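Local coordinates for putative short-chain dehydrogenase/reductase (Burkholderia xenovorans, PDB 5IZ4), which binds ADP in its Rossmann-fold nucleotide pocket and probably works as an NAD(P)-dependent short-chain oxidoreductase, perhaps a 3-oxoacyl-[acyl-carrier-protein] reductase, at residues Val127-Leu132 and Asn181-Ser186; Glu145-Ser148 and Ser152-Val155; Asn198-Gly203 and Ala242-Phe247. All blocks are in the same frame, centred on the assembly; numbering follows the deposited sequence.

Contact 1: Val127-Leu132 and Asn181-Ser186; sequences VNLIGL and NTLTLS. With ADP (adenosine-5'-diphosphate), chain B.
Leu183 of helix 171-191 lays its branched end against Leu129 and Leu132 of helix 118-146, and this apolar trio makes up the contact. Leu132 CD2 lies 3.6 Å from Leu183 CD2, the side chains running antiparallel and overlapping at their methyl ends. Leu129 sits at an angle to Leu183 and touches it lower down, with Leu129 CD2 4.0 Å from Leu183 CB. Leu129 does not start out facing the other helix; CG anti to the backbone N (chi1 -170°), together with chi2 of -74°, turns CD2 towards Leu183. The polar links run alongside: Asn128 hydrogen-bonds through OD1 to Thr104 N and through ND2 to Ser176 OG, tying helix 118-146 to a loop and to helix 171-191. Nucleotide packing falls to Val127, whose CG2 is 3.5 Å from N6 of ADP and whose CG1 is 3.8 Å from C5 of the adenine. Helix 171-191 also meets a second subunit, where Thr182 OG1 bonds to Gly163 O and Ser186 OG to His110 ND1 of that chain. Since the segments meet through buried methyl and methylene groups, shape and exclusion of water hold them together, while the directional bonds of Asn128, Thr182 and Ser186 go to partners outside the pair.

Contact 2: Glu145-Ser148 and Ser152-Val155; sequences ESAS and STSV
Thr153 and Ala147, the residues that bury most surface here, meet where helix 118-146 ends and the chain turns back into strand 153-158. The methyl of Thr153 does the touching. Its CG2 lies 3.6 Å from Ala147 N and 3.8 Å from Ser146 C, so it rests against the peptide link between these two residues; a longer approach, 4.1 Å, joins Thr153 CG2 to Ser146 CB. The torsion about CA-CB (chi1 51°) sets CG2 anti to the carbonyl carbon and leaves OG1 between the backbone N and C, with methyl and hydroxyl serving different neighbours.

Ala147 answers with its CB, which comes within 4.2 Å of Ser152 CA. Ser152 itself turns its side chain away from this partner. The meeting is thus mostly of methyl groups against backbone, with the nearby hydroxyls satisfied by other partners: Thr153 OG1 hydrogen-bonds to Leu143 O and makes a weak hydrogen bond to His194 O, Ser152 OG bonds to Arg196 NE, and Ser146 OG bonds to Leu142 O and to Ile95 N.

By bringing the chain from a helix on one face of the sheet into an inner strand, the contact closes the beta-alpha-beta crossover from strand 97-100 through helix 118-146 to strand 153-158. That last strand runs between strands 97-100 and 195-202, with Ser154 paired to Leu98 and Val155 to Arg196, while Val155 packs its side chain back on Thr136 and Leu143 of helix 118-146.

Contact 3: Asn198-Gly203 and Ala242-Phe247; sequences NALAPG and AELAWF
Strand-to-helix packing across one face of the parallel Rossmann sheet brings Leu200 of strand 195-202 against Leu244 and Ala245 of helix 238-250. This is the layered alpha/beta core of the short-chain dehydrogenase/reductase family, in which helices cover both faces of a central sheet. Leu200 bears the largest share of the contact. Its side chain and that of Leu244 meet end to end, and Leu200 CD2 also settles 3.7 Å from the branch carbon CG of Leu244. The two leucines arrive with different first torsions: Leu200 keeps CG beside its backbone N (chi1 -51°), whereas Leu244 swings CG to the far side of N (chi1 -175°). Both branches of Leu200 are in use, since CD1 passes on to the helix backbone and lies 4.0 Å from Ala245 N. Ala245 offers only its CB here, and the CA atoms of Leu200 and Ala245, the nearest pair between the segments, are 7.8 Å apart.

Around this pair the packing is widened by Ile241 and Leu248 of the same helix, both touching Leu200, and by Ile260 of strand 259-262, which meets Leu244. Asn198, two residues earlier in the strand, hydrogen-bonds through OD1 to Gln258 N and through ND2 to Ile255 O, linking the strand to the loop that precedes strand 259-262. The helix also faces a third subunit: Phe247 stacks on Phe247 of that chain, and Leu244 packs on the same ring, so the contact lies between the sheet and a subunit interface. Within the contact, the methyls Leu200 CD2 and Leu244 CD2 come to 3.6 Å, while Leu200 CD1 reaches Ala245 CB at 4.2 Å.

In the fold
Along the chain, contact 2 falls between the two segments of contact 1, and contact 3 opens after both. Helix 118-146 serves contacts 1 and 2, whose centres are about 19 Å apart. Contacts 2 and 3 lie about 18 Å apart, centre to centre, on neighbouring strands 153-158 and 195-202 of one parallel sheet, joined by a probable hydrogen bond from Asn198 N to Val155 O. Contacts 1 and 3, with centres about 15 Å apart, touch through Thr184, which packs on Asn198 and Ala199. The three contacts tie one Rossmann domain together: helices 118-146 and 171-191 on one face, helix 238-250 on the other, with helices 171-191 and 238-250 also meeting other subunits.

Contact 1: Val127-Leu132 and Asn181-Ser186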
loop_
_atom_site.group_PDB
_atom_site.type_symbol
_atom_site.label_atom_id
_atom_site.label_comp_id
_atom_site.label_asym_id
_atom_site.label_seq_id
_atom_site.Cartn_x
_atom_site.Cartn_y
_atom_site.Cartn_z
ATOM N N VAL A 127 -2.015 24.687 -8.055
ATOM C CA VAL A 127 -3.034 24.794 -7.014
ATOM C C VAL A 127 -2.975 23.599 -6.079
ATOM O O VAL A 127 -2.991 23.742 -4.850
ATOM C CB VAL A 127 -4.439 24.921 -7.628
ATOM C CG1 VAL A 127 -5.465 25.155 -6.521
ATOM C CG2 VAL A 127 -4.492 26.020 -8.696
ATOM N N ASN A 128 -2.927 22.394 -6.647
ATOM C CA ASN A 128 -3.193 21.210 -5.847
ATOM C C ASN A 128 -2.015 20.839 -4.968
ATOM O O ASN A 128 -2.212 20.282 -3.878
ATOM C CB ASN A 128 -3.560 20.032 -6.759
ATOM C CG ASN A 128 -4.863 20.248 -7.488
ATOM O OD1 ASN A 128 -5.511 21.284 -7.339
ATOM N ND2 ASN A 128 -5.259 19.271 -8.293
ATOM N N LEU A 129 -0.792 21.134 -5.407
ATOM C CA LEU A 129 0.384 20.713 -4.661
ATOM C C LEU A 129 1.167 21.907 -4.141
ATOM O O LEU A 129 1.346 22.029 -2.925
ATOM C CB LEU A 129 1.273 19.800 -5.527
ATOM C CG LEU A 129 2.436 19.069 -4.842
ATOM C CD1 LEU A 129 3.604 20.012 -4.498
ATOM C CD2 LEU A 129 1.944 18.321 -3.602
ATOM N N ILE A 130 1.653 22.784 -5.027
ATOM C CA ILE A 130 2.419 23.938 -4.570
ATOM C C ILE A 130 1.558 24.811 -3.668
ATOM O O ILE A 130 1.985 25.219 -2.582
ATOM C CB ILE A 130 2.969 24.736 -5.765
ATOM C CG1 ILE A 130 3.951 23.857 -6.552
ATOM C CG2 ILE A 130 3.629 26.019 -5.256
ATOM C CD1 ILE A 130 4.492 24.471 -7.822
ATOM N N GLY A 131 0.325 25.101 -4.103
ATOM C CA GLY A 131 -0.545 25.952 -3.307
ATOM C C GLY A 131 -0.872 25.338 -1.960
ATOM O O GLY A 131 -0.923 26.035 -0.940
ATOM N N LEU A 132 -1.078 24.023 -1.938
ATOM C CA LEU A 132 -1.355 23.333 -0.686
ATOM C C LEU A 132 -0.154 23.407 0.249
ATOM O O LEU A 132 -0.304 23.685 1.445
ATOM C CB LEU A 132 -1.748 21.893 -0.992
ATOM C CG LEU A 132 -2.116 20.956 0.166
ATOM C CD1 LEU A 132 -3.169 19.941 -0.286
ATOM C CD2 LEU A 132 -0.873 20.253 0.684
ATOM N N ASN A 181 -0.345 13.095 -1.754
ATOM C CA ASN A 181 -0.230 11.964 -0.835
ATOM C C ASN A 181 1.183 11.856 -0.264
ATOM O O ASN A 181 1.365 11.703 0.949
ATOM C CB ASN A 181 -0.638 10.677 -1.549
ATOM C CG ASN A 181 -2.104 10.678 -1.941
ATOM O OD1 ASN A 181 -2.871 11.516 -1.477
ATOM N ND2 ASN A 181 -2.506 9.722 -2.777
ATOM N N THR A 182 2.200 11.940 -1.126
ATOM C CA THR A 182 3.578 11.856 -0.645
ATOM C C THR A 182 3.950 13.072 0.190
ATOM O O THR A 182 4.649 12.948 1.205
ATOM C CB THR A 182 4.534 11.729 -1.830
ATOM O OG1 THR A 182 4.202 10.555 -2.580
ATOM C CG2 THR A 182 5.975 11.636 -1.351
ATOM N N LEU A 183 3.533 14.262 -0.252
ATOM C CA LEU A 183 3.818 15.478 0.502
ATOM C C LEU A 183 3.252 15.381 1.913
ATOM O O LEU A 183 3.881 15.827 2.880
ATOM C CB LEU A 183 3.231 16.695 -0.220
ATOM C CG LEU A 183 3.639 18.061 0.330
ATOM C CD1 LEU A 183 4.735 18.679 -0.546
ATOM C CD2 LEU A 183 2.428 18.982 0.371
ATOM N N THR A 184 2.062 14.800 2.036
ATOM C CA THR A 184 1.455 14.580 3.341
ATOM C C THR A 184 2.379 13.776 4.257
ATOM O O THR A 184 2.493 14.077 5.451
ATOM C CB THR A 184 0.110 13.888 3.147
ATOM O OG1 THR A 184 -0.760 14.761 2.400
ATOM C CG2 THR A 184 -0.533 13.537 4.478
ATOM N N LEU A 185 3.071 12.770 3.709
ATOM C CA LEU A 185 3.996 11.973 4.513
ATOM C C LEU A 185 5.162 12.812 5.011
ATOM O O LEU A 185 5.539 12.731 6.187
ATOM C CB LEU A 185 4.516 10.788 3.705
ATOM C CG LEU A 185 3.462 9.809 3.214
ATOM C CD1 LEU A 185 4.151 8.695 2.462
ATOM C CD2 LEU A 185 2.670 9.266 4.374
ATOM N N SER A 186 5.772 13.604 4.124
ATOM C CA SER A 186 6.891 14.430 4.558
ATOM C C SER A 186 6.451 15.412 5.633
ATOM O O SER A 186 7.128 15.583 6.656
ATOM C CB SER A 186 7.490 15.179 3.364
ATOM O OG SER A 186 8.499 16.065 3.825
HETATM P PB ADP B . -14.626 19.790 -4.247
HETATM O O1B ADP B . -13.113 20.173 -4.063
HETATM O O2B ADP B . -15.607 20.294 -3.150
HETATM O O3B ADP B . -14.932 18.359 -4.794
HETATM P PA ADP B . -14.860 22.456 -5.696
HETATM O O1A ADP B . -14.262 22.889 -7.152
HETATM O O2A ADP B . -16.179 23.230 -5.380
HETATM O O3A ADP B . -14.894 20.871 -5.687
HETATM O "O5'" ADP B . -13.624 23.040 -4.764
HETATM C "C5'" ADP B . -12.468 23.678 -5.332
HETATM C "C4'" ADP B . -12.410 25.052 -4.660
HETATM O "O4'" ADP B . -11.040 25.612 -4.756
HETATM C "C3'" ADP B . -13.343 26.109 -5.304
HETATM O "O3'" ADP B . -13.858 26.996 -4.352
HETATM C "C2'" ADP B . -12.325 26.851 -6.212
HETATM O "O2'" ADP B . -12.873 28.147 -6.460
HETATM C "C1'" ADP B . -11.120 26.918 -5.292
HETATM N N9 ADP B . -9.885 27.237 -6.038
HETATM C C8 ADP B . -9.519 26.890 -7.348
HETATM N N7 ADP B . -8.338 27.377 -7.646
HETATM C C5 ADP B . -7.914 28.060 -6.523
HETATM C C6 ADP B . -6.761 28.774 -6.247
HETATM N N6 ADP B . -5.790 28.895 -7.185
HETATM N N1 ADP B . -6.621 29.341 -5.044
HETATM C C2 ADP B . -7.607 29.212 -4.140
HETATM N N3 ADP B . -8.738 28.554 -4.323
HETATM C C4 ADP B . -8.867 27.979 -5.527
#

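Contact 2: Glu145-Ser148 and Ser152-Val155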
loop_
_atom_site.group_PDB
_atom_site.type_symbol
_atom_site.label_atom_id
_atom_site.label_comp_id
_atom_site.label_asym_id
_atom_site.label_seq_id
_atom_site.Cartn_x
_atom_site.Cartn_y
_atom_site.Cartn_z
ATOM N N GLU A 145 2.319 26.872 17.549
ATOM C CA GLU A 145 2.104 27.628 18.774
ATOM C C GLU A 145 0.765 27.287 19.417
ATOM O O GLU A 145 0.631 27.355 20.644
ATOM C CB GLU A 145 2.188 29.124 18.481
ATOM C CG GLU A 145 2.168 30.000 19.724
ATOM C CD GLU A 145 3.387 29.789 20.608
ATOM O OE1 GLU A 145 4.488 29.551 20.062
ATOM O OE2 GLU A 145 3.242 29.855 21.848
ATOM N N SER A 146 -0.233 26.920 18.617
ATOM C CA SER A 146 -1.548 26.627 19.170
ATOM C C SER A 146 -1.654 25.215 19.731
ATOM O O SER A 146 -2.617 24.931 20.446
ATOM C CB SER A 146 -2.630 26.861 18.109
ATOM O OG SER A 146 -2.563 28.205 17.623
ATOM N N ALA A 147 -0.698 24.334 19.428
ATOM C CA ALA A 147 -0.648 23.027 20.075
ATOM C C ALA A 147 -0.376 23.198 21.562
ATOM O O ALA A 147 0.283 24.147 21.986
ATOM C CB ALA A 147 0.434 22.152 19.439
ATOM N N SER A 148 -0.901 22.282 22.367
ATOM C CA SER A 148 -0.727 22.365 23.812
ATOM C C SER A 148 0.213 21.261 24.276
ATOM O O SER A 148 0.723 20.472 23.482
ATOM C CB SER A 148 -2.076 22.275 24.527
ATOM O OG SER A 148 -2.606 20.964 24.445
ATOM N N SER A 152 -2.149 18.019 19.924
ATOM C CA SER A 152 -1.571 18.501 18.680
ATOM C C SER A 152 -2.637 19.154 17.811
ATOM O O SER A 152 -3.828 18.841 17.911
ATOM C CB SER A 152 -0.930 17.351 17.908
ATOM O OG SER A 152 -1.878 16.308 17.740
ATOM N N THR A 153 -2.201 20.063 16.948
ATOM C CA THR A 153 -3.094 20.663 15.974
ATOM C C THR A 153 -3.119 19.810 14.702
ATOM O O THR A 153 -2.468 18.762 14.614
ATOM C CB THR A 153 -2.671 22.106 15.705
ATOM O OG1 THR A 153 -1.273 22.131 15.397
ATOM C CG2 THR A 153 -2.921 22.964 16.943
ATOM N N SER A 154 -3.882 20.246 13.700
ATOM C CA SER A 154 -4.282 19.342 12.627
ATOM C C SER A 154 -4.234 20.018 11.265
ATOM O O SER A 154 -4.809 21.092 11.087
ATOM C CB SER A 154 -5.701 18.817 12.885
ATOM O OG SER A 154 -6.151 18.020 11.802
ATOM N N VAL A 155 -3.582 19.371 10.299
ATOM C CA VAL A 155 -3.665 19.744 8.885
ATOM C C VAL A 155 -4.349 18.600 8.142
ATOM O O VAL A 155 -3.939 17.439 8.266
ATOM C CB VAL A 155 -2.270 20.032 8.295
ATOM C CG1 VAL A 155 -2.346 20.339 6.788
ATOM C CG2 VAL A 155 -1.620 21.212 9.039
#

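Contact 3: Asn198-Gly203 and Ala242-Phe247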
loop_
_atom_site.group_PDB
_atom_site.type_symbol
_atom_site.label_atom_id
_atom_site.label_comp_id
_atom_site.label_asym_id
_atom_site.label_seq_id
_atom_site.Cartn_x
_atom_site.Cartn_y
_atom_site.Cartn_z
ATOM N N ASN A 198 -2.703 14.767 7.650
ATOM C CA ASN A 198 -3.360 13.630 7.022
ATOM C C ASN A 198 -3.998 14.089 5.720
ATOM O O ASN A 198 -4.213 15.282 5.495
ATOM C CB ASN A 198 -4.423 13.015 7.939
ATOM C CG ASN A 198 -3.820 12.392 9.187
ATOM O OD1 ASN A 198 -3.159 11.349 9.119
ATOM N ND2 ASN A 198 -4.051 13.024 10.338
ATOM N N ALA A 199 -4.288 13.126 4.847
ATOM C CA ALA A 199 -4.969 13.418 3.595
ATOM C C ALA A 199 -6.255 12.611 3.525
ATOM O O ALA A 199 -6.374 11.549 4.150
ATOM C CB ALA A 199 -4.091 13.113 2.363
ATOM N N LEU A 200 -7.226 13.141 2.778
ATOM C CA LEU A 200 -8.477 12.437 2.505
ATOM C C LEU A 200 -8.533 12.103 1.021
ATOM O O LEU A 200 -8.150 12.922 0.188
ATOM C CB LEU A 200 -9.696 13.289 2.877
ATOM C CG LEU A 200 -9.699 13.905 4.270
ATOM C CD1 LEU A 200 -11.028 14.581 4.588
ATOM C CD2 LEU A 200 -9.412 12.823 5.252
ATOM N N ALA A 201 -9.027 10.907 0.679
ATOM C CA ALA A 201 -9.106 10.492 -0.721
ATOM C C ALA A 201 -10.556 10.146 -1.037
ATOM O O ALA A 201 -10.946 8.967 -1.018
ATOM C CB ALA A 201 -8.173 9.318 -1.021
ATOM N N PRO A 202 -11.378 11.148 -1.332
ATOM C CA PRO A 202 -12.763 10.882 -1.726
ATOM C C PRO A 202 -12.824 10.232 -3.096
ATOM O O PRO A 202 -11.961 10.447 -3.955
ATOM C CB PRO A 202 -13.409 12.277 -1.764
ATOM C CG PRO A 202 -12.397 13.222 -1.216
ATOM C CD PRO A 202 -11.054 12.583 -1.353
ATOM N N GLY A 203 -13.872 9.441 -3.296
ATOM C CA GLY A 203 -14.224 8.974 -4.620
ATOM C C GLY A 203 -15.222 9.916 -5.259
ATOM O O GLY A 203 -14.949 11.112 -5.386
ATOM N N ALA A 242 -16.513 16.424 5.095
ATOM C CA ALA A 242 -16.377 17.349 6.216
ATOM C C ALA A 242 -16.367 16.607 7.549
ATOM O O ALA A 242 -15.574 16.937 8.438
ATOM C CB ALA A 242 -17.512 18.374 6.190
ATOM N N GLU A 243 -17.245 15.610 7.711
ATOM C CA GLU A 243 -17.247 14.830 8.952
ATOM C C GLU A 243 -15.900 14.165 9.180
ATOM O O GLU A 243 -15.399 14.125 10.310
ATOM C CB GLU A 243 -18.342 13.751 8.935
ATOM C CG GLU A 243 -19.765 14.218 9.186
ATOM C CD GLU A 243 -20.005 14.794 10.583
ATOM O OE1 GLU A 243 -20.921 15.627 10.704
ATOM O OE2 GLU A 243 -19.307 14.413 11.549
ATOM N N LEU A 244 -15.310 13.611 8.119
ATOM C CA LEU A 244 -14.004 12.978 8.243
ATOM C C LEU A 244 -12.927 14.001 8.600
ATOM O O LEU A 244 -12.063 13.731 9.442
ATOM C CB LEU A 244 -13.681 12.249 6.938
ATOM C CG LEU A 244 -12.433 11.384 6.770
ATOM C CD1 LEU A 244 -12.359 10.270 7.803
ATOM C CD2 LEU A 244 -12.426 10.801 5.363
ATOM N N ALA A 245 -12.962 15.188 7.988
ATOM C CA ALA A 245 -11.978 16.204 8.341
ATOM C C ALA A 245 -12.133 16.624 9.796
ATOM O O ALA A 245 -11.136 16.821 10.506
ATOM C CB ALA A 245 -12.112 17.423 7.421
ATOM N N TRP A 246 -13.378 16.787 10.246
ATOM C CA TRP A 246 -13.632 17.126 11.645
ATOM C C TRP A 246 -13.170 16.010 12.576
ATOM O O TRP A 246 -12.520 16.278 13.598
ATOM C CB TRP A 246 -15.119 17.425 11.861
ATOM C CG TRP A 246 -15.499 17.420 13.321
ATOM C CD1 TRP A 246 -16.219 16.462 13.988
ATOM C CD2 TRP A 246 -15.130 18.396 14.301
ATOM N NE1 TRP A 246 -16.332 16.796 15.316
ATOM C CE2 TRP A 246 -15.667 17.976 15.535
ATOM C CE3 TRP A 246 -14.394 19.580 14.256
ATOM C CZ2 TRP A 246 -15.499 18.706 16.707
ATOM C CZ3 TRP A 246 -14.225 20.304 15.423
ATOM C CH2 TRP A 246 -14.770 19.862 16.636
ATOM N N PHE A 247 -13.477 14.751 12.239
ATOM C CA PHE A 247 -13.069 13.649 13.105
ATOM C C PHE A 247 -11.555 13.589 13.245
ATOM O O PHE A 247 -11.030 13.454 14.357
ATOM C CB PHE A 247 -13.584 12.301 12.585
ATOM C CG PHE A 247 -12.867 11.124 13.206
ATOM C CD1 PHE A 247 -13.210 10.683 14.474
ATOM C CD2 PHE A 247 -11.813 10.505 12.548
ATOM C CE1 PHE A 247 -12.538 9.636 15.061
ATOM C CE2 PHE A 247 -11.132 9.455 13.137
ATOM C CZ PHE A 247 -11.497 9.027 14.397
#